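Local atomic coordinates of CRISPR-associated endonuclease Cas3-HD (Methanocaldococcus jannaschii, PDB entry 3S4L), a protein that acts as an HD-domain nuclease of the CRISPR antiviral system, cutting single-stranded DNA with the help of magnesium and single-stranded RNA without a cation requirement. Residues M87-E92 and D147-F152; G69-I74 and D153-D158; L140-V145 and F187-S192. All blocks are in the same frame, centred on the assembly; numbering follows the deposited sequence.

Contact 1 of 3, residues M87-E92 and D147-F152; sequences MGFRHE and DKLKKF. With CA (calcium ion), chain C.
Phe89 drives its ring into the inner side of this contact, where CE1 lies 3.7 Å from Phe152 CD1 and 4.0 Å from Leu149 CD2, both approached at a slant. With CG anti to the backbone N (chi1 176°), the ring points inward, and its wide apolar surface suits a buried place that Val94 of helix 91-107 also lines. Beside it, Arg90 N donates to Lys148 O at 3.1 Å, while the CA-H of Phe89 leans on the same oxygen. This joins the last turn of helix 142-149 to the extended loop before helix 91-107, near whose start stands His91, a metal ligand of the HD domain: its NE2 binds the calcium ion at 2.3 Å, together with Asp67, His123 and His124. Farther out, Arg90 CG packs on Lys148 CG at 3.4 Å. Glu92 OE1 lies above the rims of the guanidinium and the His91 ring, and OE2 pairs with Arg90 NH1 at 2.8 Å by charge alone, well out of the guanidinium plane. The solvent side is looser: Gly88 turns the chain at positive phi, and one water bridges Met87 O, Asp147 O and Lys151 N. There two exposed chains lie together, Met87 CE 3.5 Å from Lys151 CE.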
# COMPACT_ATOMS: atom_id res chain seq x y z
N MET A 87 17.88 -7.09 -4.44
CA MET A 87 17.74 -8.41 -5.08
C MET A 87 16.31 -8.68 -5.55
O MET A 87 15.71 -9.72 -5.24
CB MET A 87 18.21 -9.53 -4.13
CG MET A 87 19.51 -9.21 -3.41
SD MET A 87 20.89 -10.30 -3.80
CE MET A 87 21.00 -11.26 -2.29
N GLY A 88 15.76 -7.72 -6.30
CA GLY A 88 14.42 -7.86 -6.83
C GLY A 88 13.32 -7.63 -5.80
O GLY A 88 12.14 -7.59 -6.16
N PHE A 89 13.69 -7.48 -4.53
CA PHE A 89 12.65 -7.27 -3.54
C PHE A 89 11.79 -6.04 -3.88
O PHE A 89 12.31 -4.99 -4.27
CB PHE A 89 13.19 -7.11 -2.12
CG PHE A 89 12.12 -6.80 -1.11
CD1 PHE A 89 11.22 -7.79 -0.69
CD2 PHE A 89 11.97 -5.51 -0.61
CE1 PHE A 89 10.19 -7.50 0.24
CE2 PHE A 89 10.97 -5.21 0.33
CZ PHE A 89 10.07 -6.20 0.76
N ARG A 90 10.47 -6.19 -3.75
CA ARG A 90 9.54 -5.10 -4.06
C ARG A 90 8.64 -4.78 -2.87
O ARG A 90 7.72 -5.54 -2.54
CB ARG A 90 8.72 -5.44 -5.30
CG ARG A 90 9.58 -5.88 -6.47
CD ARG A 90 9.90 -4.75 -7.43
NE ARG A 90 10.12 -3.47 -6.78
CZ ARG A 90 9.59 -2.32 -7.20
NH1 ARG A 90 8.79 -2.32 -8.26
NH2 ARG A 90 9.85 -1.18 -6.57
N HIS A 91 8.94 -3.67 -2.20
CA HIS A 91 8.24 -3.29 -0.97
C HIS A 91 6.73 -3.20 -1.13
O HIS A 91 5.97 -3.50 -0.20
CB HIS A 91 8.78 -1.96 -0.47
CG HIS A 91 8.50 -0.82 -1.40
ND1 HIS A 91 9.22 -0.58 -2.54
CD2 HIS A 91 7.57 0.17 -1.33
CE1 HIS A 91 8.75 0.49 -3.15
NE2 HIS A 91 7.75 0.95 -2.44
N GLU A 92 6.27 -2.78 -2.31
CA GLU A 92 4.83 -2.52 -2.50
C GLU A 92 3.96 -3.77 -2.35
O GLU A 92 2.77 -3.66 -2.01
CB GLU A 92 4.54 -1.81 -3.83
CG GLU A 92 4.95 -2.55 -5.07
CD GLU A 92 6.33 -2.12 -5.58
OE1 GLU A 92 7.28 -2.06 -4.77
OE2 GLU A 92 6.46 -1.84 -6.79
N ASP A 147 9.55 -14.13 -7.36
CA ASP A 147 10.77 -13.36 -7.60
C ASP A 147 10.85 -12.13 -6.68
O ASP A 147 11.90 -11.82 -6.10
CB ASP A 147 10.80 -12.90 -9.07
CG ASP A 147 11.11 -14.03 -10.05
OD1 ASP A 147 11.58 -15.10 -9.60
OD2 ASP A 147 10.90 -13.85 -11.28
N LYS A 148 9.73 -11.43 -6.53
CA LYS A 148 9.76 -10.12 -5.89
C LYS A 148 9.70 -10.23 -4.37
O LYS A 148 9.91 -9.25 -3.65
CB LYS A 148 8.65 -9.22 -6.43
CG LYS A 148 8.79 -8.84 -7.90
CD LYS A 148 7.48 -8.18 -8.39
CE LYS A 148 7.65 -7.44 -9.72
NZ LYS A 148 6.55 -6.42 -9.89
N LEU A 149 9.44 -11.44 -3.89
CA LEU A 149 9.37 -11.67 -2.45
C LEU A 149 10.47 -12.62 -1.99
O LEU A 149 10.62 -12.89 -0.79
CB LEU A 149 7.98 -12.20 -2.07
CG LEU A 149 6.98 -11.06 -2.16
CD1 LEU A 149 5.55 -11.51 -1.88
CD2 LEU A 149 7.43 -9.97 -1.17
N LYS A 150 11.26 -13.11 -2.94
CA LYS A 150 12.31 -14.07 -2.62
C LYS A 150 13.12 -13.66 -1.39
O LYS A 150 13.27 -14.44 -0.45
CB LYS A 150 13.26 -14.27 -3.82
CG LYS A 150 14.21 -15.46 -3.66
CD LYS A 150 15.02 -15.69 -4.94
CE LYS A 150 15.75 -17.03 -4.89
NZ LYS A 150 16.77 -17.06 -3.80
N LYS A 151 13.62 -12.42 -1.40
CA LYS A 151 14.48 -11.94 -0.31
C LYS A 151 13.73 -11.31 0.88
O LYS A 151 14.34 -10.70 1.74
CB LYS A 151 15.55 -10.98 -0.83
CG LYS A 151 16.67 -11.67 -1.59
CD LYS A 151 17.06 -12.96 -0.87
CE LYS A 151 18.41 -13.49 -1.34
NZ LYS A 151 18.92 -14.52 -0.38
N PHE A 152 12.41 -11.46 0.93
CA PHE A 152 11.68 -10.95 2.09
C PHE A 152 12.05 -11.76 3.33
O PHE A 152 11.96 -12.98 3.34
CB PHE A 152 10.16 -10.97 1.87
CG PHE A 152 9.37 -10.48 3.07
CD1 PHE A 152 9.37 -9.12 3.42
CD2 PHE A 152 8.60 -11.36 3.83
CE1 PHE A 152 8.64 -8.67 4.52
CE2 PHE A 152 7.86 -10.91 4.92
CZ PHE A 152 7.88 -9.56 5.27
CA CA C . 6.95 3.09 -2.79
O HOH W 1 13.34 -10.67 -3.69
O HOH W 2 9.27 4.63 -2.35
O HOH W 3 6.38 5.32 -2.51

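Contact 2 of 3, residues G69-I74 and D153-D158; sequences GKASKI and DGMIED
The carboxylate of Asp153 meets the first turn of helix 73-80 through OD1, which takes a weak, bent bond from Ile74 N (3.2 Å, 124° at the hydrogen) and rests against Ile74 CB at 3.4 Å. Its other oxygen, OD2, forms a salt bridge with Arg77, so a short acidic side chain at this helix start serves both a backbone N-H and a charge. The flat peptide groups are joined more firmly: Lys73 N donates to Gly154 O at 2.8 Å, and Ile156 N to Ala71 O at 2.9 Å. These two bonds flank Ser72 and Met155, a single antiparallel bridge of the non-hydrogen-bonded kind, and tie the loop before helix 159-167 to the turn that follows the metal ligand Asp67 in this largely helical HD domain. The Lys73 chain, bent at chi3, lays CG 3.3 Å from Met155 O and CE 3.1 Å from Asp153 O, passing over Gly154, whose lack of a side chain suits this. Met155, bent at chi2 and chi3, curls its flexible thioether back so that CE lies 3.9 Å from Ala71 CB; that small methyl also receives Ile156 CG1. Ser72 stands at the N-cap, yet its OG, turned beside its own N (chi1 -60°), donates to Gly69 O at 2.7 Å instead of capping. That oxygen accepts from Ser72 N as well, gripping the 3-10 turn twice.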
# COMPACT_ATOMS: atom_id res chain seq x y z
N GLY A 69 5.77 -1.36 3.39
CA GLY A 69 6.66 -2.43 2.97
C GLY A 69 8.13 -2.08 3.16
O GLY A 69 9.00 -2.96 3.22
N LYS A 70 8.42 -0.78 3.27
CA LYS A 70 9.79 -0.35 3.56
C LYS A 70 10.25 -0.77 4.96
O LYS A 70 11.45 -0.82 5.24
CB LYS A 70 9.95 1.16 3.37
CG LYS A 70 9.93 1.64 1.91
CD LYS A 70 10.11 3.18 1.82
CE LYS A 70 10.09 3.70 0.38
NZ LYS A 70 10.62 5.12 0.30
N ALA A 71 9.30 -1.04 5.85
CA ALA A 71 9.70 -1.51 7.17
C ALA A 71 10.13 -2.98 7.16
O ALA A 71 10.32 -3.58 8.21
CB ALA A 71 8.60 -1.27 8.21
N SER A 72 10.27 -3.57 5.96
CA SER A 72 10.89 -4.90 5.82
C SER A 72 12.36 -4.80 6.20
O SER A 72 13.03 -3.84 5.81
CB SER A 72 10.80 -5.41 4.38
OG SER A 72 9.46 -5.52 3.93
N LYS A 73 12.87 -5.77 6.96
CA LYS A 73 14.27 -5.73 7.36
C LYS A 73 15.23 -5.55 6.18
O LYS A 73 16.18 -4.77 6.26
CB LYS A 73 14.63 -6.96 8.20
CG LYS A 73 13.86 -6.97 9.50
CD LYS A 73 14.45 -7.92 10.49
CE LYS A 73 13.82 -9.29 10.38
NZ LYS A 73 14.44 -10.25 11.35
N ILE A 74 14.95 -6.25 5.09
CA ILE A 74 15.75 -6.17 3.87
C ILE A 74 15.75 -4.72 3.32
O ILE A 74 16.80 -4.15 3.01
CB ILE A 74 15.20 -7.17 2.82
CG1 ILE A 74 15.85 -6.98 1.45
CG2 ILE A 74 13.70 -7.00 2.66
CD1 ILE A 74 17.33 -7.29 1.41
N ASP A 153 12.47 -11.06 4.39
CA ASP A 153 12.89 -11.72 5.62
C ASP A 153 12.28 -11.05 6.85
O ASP A 153 12.96 -10.86 7.87
CB ASP A 153 14.41 -11.72 5.73
CG ASP A 153 15.00 -10.30 5.72
OD1 ASP A 153 14.33 -9.36 5.23
OD2 ASP A 153 16.14 -10.16 6.20
N GLY A 154 11.01 -10.68 6.74
CA GLY A 154 10.26 -10.16 7.88
C GLY A 154 10.34 -8.65 8.07
O GLY A 154 11.21 -7.97 7.53
N MET A 155 9.42 -8.13 8.87
CA MET A 155 9.42 -6.72 9.24
C MET A 155 10.44 -6.46 10.34
O MET A 155 10.90 -7.40 11.00
CB MET A 155 8.01 -6.30 9.68
CG MET A 155 6.92 -6.73 8.70
SD MET A 155 7.32 -6.22 7.00
CE MET A 155 6.74 -4.51 7.03
N ILE A 156 10.79 -5.19 10.52
CA ILE A 156 11.68 -4.79 11.61
C ILE A 156 11.03 -5.13 12.97
O ILE A 156 9.85 -5.45 13.04
CB ILE A 156 12.07 -3.28 11.54
CG1 ILE A 156 10.84 -2.41 11.28
CG2 ILE A 156 13.06 -3.04 10.42
CD1 ILE A 156 10.09 -2.03 12.53
N GLU A 157 11.82 -5.09 14.04
CA GLU A 157 11.35 -5.41 15.38
C GLU A 157 10.28 -4.43 15.87
O GLU A 157 9.27 -4.84 16.46
CB GLU A 157 12.53 -5.42 16.36
CG GLU A 157 12.18 -5.83 17.77
CD GLU A 157 13.20 -5.36 18.79
OE1 GLU A 157 14.34 -5.90 18.79
OE2 GLU A 157 12.86 -4.46 19.59
N ASP A 158 10.50 -3.14 15.62
CA ASP A 158 9.58 -2.10 16.07
C ASP A 158 8.21 -2.15 15.37
O ASP A 158 7.33 -1.36 15.68
CB ASP A 158 10.18 -0.70 15.84
CG ASP A 158 11.47 -0.47 16.62
OD1 ASP A 158 11.81 -1.27 17.52
OD2 ASP A 158 12.16 0.54 16.33

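Contact 3 of 3, residues L140-V145 and F187-S192; sequences LTAEVV and FVIEMS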
# COMPACT_ATOMS: atom_id res chain seq x y z
N LEU A 140 1.76 -10.20 -14.06
CA LEU A 140 1.29 -10.54 -12.73
C LEU A 140 1.31 -12.05 -12.45
O LEU A 140 0.39 -12.55 -11.80
CB LEU A 140 -0.14 -10.04 -12.55
CG LEU A 140 -0.48 -8.60 -12.97
CD1 LEU A 140 -1.38 -8.59 -14.21
CD2 LEU A 140 -1.12 -7.83 -11.82
N THR A 141 2.33 -12.77 -12.92
CA THR A 141 2.39 -14.21 -12.67
C THR A 141 2.79 -14.53 -11.22
O THR A 141 3.50 -13.78 -10.56
CB THR A 141 3.37 -14.93 -13.61
OG1 THR A 141 4.71 -14.52 -13.32
CG2 THR A 141 3.02 -14.66 -15.08
N ALA A 142 2.31 -15.67 -10.74
CA ALA A 142 2.76 -16.22 -9.47
C ALA A 142 4.28 -16.29 -9.42
O ALA A 142 4.88 -16.03 -8.39
CB ALA A 142 2.15 -17.61 -9.25
N GLU A 143 4.90 -16.64 -10.54
CA GLU A 143 6.36 -16.71 -10.58
C GLU A 143 7.03 -15.37 -10.20
O GLU A 143 7.92 -15.32 -9.35
CB GLU A 143 6.83 -17.16 -11.95
CG GLU A 143 8.34 -17.26 -12.04
CD GLU A 143 8.82 -17.98 -13.29
OE1 GLU A 143 7.98 -18.27 -14.18
OE2 GLU A 143 10.02 -18.26 -13.38
N VAL A 144 6.58 -14.30 -10.85
CA VAL A 144 7.07 -12.96 -10.57
C VAL A 144 6.85 -12.57 -9.12
O VAL A 144 7.73 -11.98 -8.50
CB VAL A 144 6.41 -11.90 -11.49
CG1 VAL A 144 6.88 -10.51 -11.10
CG2 VAL A 144 6.75 -12.20 -12.95
N VAL A 145 5.67 -12.88 -8.56
CA VAL A 145 5.49 -12.68 -7.12
C VAL A 145 6.62 -13.36 -6.34
O VAL A 145 7.24 -12.73 -5.49
CB VAL A 145 4.13 -13.19 -6.60
CG1 VAL A 145 4.13 -13.17 -5.06
CG2 VAL A 145 2.98 -12.35 -7.17
N PHE A 187 -1.15 -14.37 -0.34
CA PHE A 187 -2.01 -13.22 -0.56
C PHE A 187 -1.74 -12.54 -1.89
O PHE A 187 -2.67 -12.28 -2.66
CB PHE A 187 -1.90 -12.17 0.55
CG PHE A 187 -2.68 -10.93 0.26
CD1 PHE A 187 -4.05 -10.90 0.43
CD2 PHE A 187 -2.06 -9.81 -0.24
CE1 PHE A 187 -4.78 -9.77 0.13
CE2 PHE A 187 -2.77 -8.68 -0.54
CZ PHE A 187 -4.14 -8.66 -0.35
N VAL A 188 -0.48 -12.22 -2.16
CA VAL A 188 -0.14 -11.51 -3.39
C VAL A 188 -0.47 -12.31 -4.66
O VAL A 188 -1.02 -11.77 -5.62
CB VAL A 188 1.33 -11.05 -3.41
CG1 VAL A 188 1.59 -10.28 -4.69
CG2 VAL A 188 1.63 -10.19 -2.16
N ILE A 189 -0.15 -13.60 -4.67
CA ILE A 189 -0.54 -14.44 -5.79
C ILE A 189 -2.05 -14.35 -6.00
O ILE A 189 -2.52 -14.08 -7.11
CB ILE A 189 -0.14 -15.92 -5.55
CG1 ILE A 189 1.38 -16.07 -5.65
CG2 ILE A 189 -0.83 -16.85 -6.56
CD1 ILE A 189 1.88 -17.43 -5.24
N GLU A 190 -2.80 -14.56 -4.92
CA GLU A 190 -4.26 -14.49 -4.97
C GLU A 190 -4.73 -13.14 -5.49
O GLU A 190 -5.75 -13.04 -6.16
CB GLU A 190 -4.85 -14.77 -3.59
CG GLU A 190 -6.29 -15.28 -3.61
CD GLU A 190 -6.88 -15.44 -2.21
OE1 GLU A 190 -8.01 -15.98 -2.10
OE2 GLU A 190 -6.23 -15.01 -1.23
N MET A 191 -3.97 -12.09 -5.18
CA MET A 191 -4.31 -10.75 -5.65
C MET A 191 -4.05 -10.59 -7.13
O MET A 191 -4.91 -10.14 -7.88
CB MET A 191 -3.50 -9.71 -4.89
CG MET A 191 -4.11 -9.34 -3.55
SD MET A 191 -5.15 -7.89 -3.68
CE MET A 191 -3.86 -6.63 -3.82
N SER A 192 -2.84 -10.95 -7.54
CA SER A 192 -2.36 -10.78 -8.91
C SER A 192 -3.24 -11.52 -9.89
O SER A 192 -3.44 -11.07 -11.02
CB SER A 192 -0.94 -11.31 -9.01
OG SER A 192 -0.16 -10.82 -7.95
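Val145 and Val188 form the closest apolar meeting between these helices, with CG2 of Val145 3.5 Å from CG1 of Val188 and the two short, branched side chains crossing askew. Both methyls of Val145 are used. CG2 touches both Val188 CG1 and Ser192 OG, and CG1 reaches Ile189 CG1 at 4.0 Å while also brushing Val188; with CG1 anti to the backbone N (chi1 170°), both branches are set toward the other helix. One turn back along its helix, Ala142 offers a methyl to the same Ile189, whose CG1 and CD1 spread over it; a small residue suits this spot because it admits the longer chain without pushing the backbones apart. Toward the start of the segment the contact changes character: Leu140 O comes 3.3 Å from Ser192 CB, and Leu140 CB rests on that same carbon at 3.8 Å, although Leu140 is poorly ordered and its part less certain. Here the first turn of helix 142-149, and the loop residue Leu140 before it, pack against the middle of helix 181-197 within the mainly alpha HD fold, on a flank away from the metal site. Behind this first shell, hydrogen bonds inside each segment set the positions. Ser192, with OG beside its own backbone N (chi1 -47°), donates to Val188 O at 2.7 Å, from above the carbonyl plane; this carbonyl also accepts Ser192 N, so the buried hydroxyl finds its partner within its own helix and can face Val145 CG2. Thr141 is the N-cap: its OG1 accepts Val144 N at 3.1 Å in a nearly straight bond (168°), which fixes the first turn. Farther out, Val188 also touches Met121 of helix 110-121, and Leu140 O receives a weak hydrogen bond from Arg196.

Overall arrangement
All three contacts are partly buried, but contact 3 has no exposed touching residue, contact 2 one and contact 1 three. Contacts 1 and 3 share helix 142-149, met in its last turn in the first and at its start in the second, and Leu149 touches Val188 between them. Residues 153-158 of contact 2 follow directly on 147-152 of contact 1, and Ser72 OG packs against the rings of Phe89 and Phe152. Contact 3 joins two helices mainly through aliphatic side chains, whereas contact 2 joins loop and turn by paired backbone bonds and the charged Asp153, and contact 1 mixes aromatic packing, a backbone bond and water. Contact 1 alone holds a metal ligand.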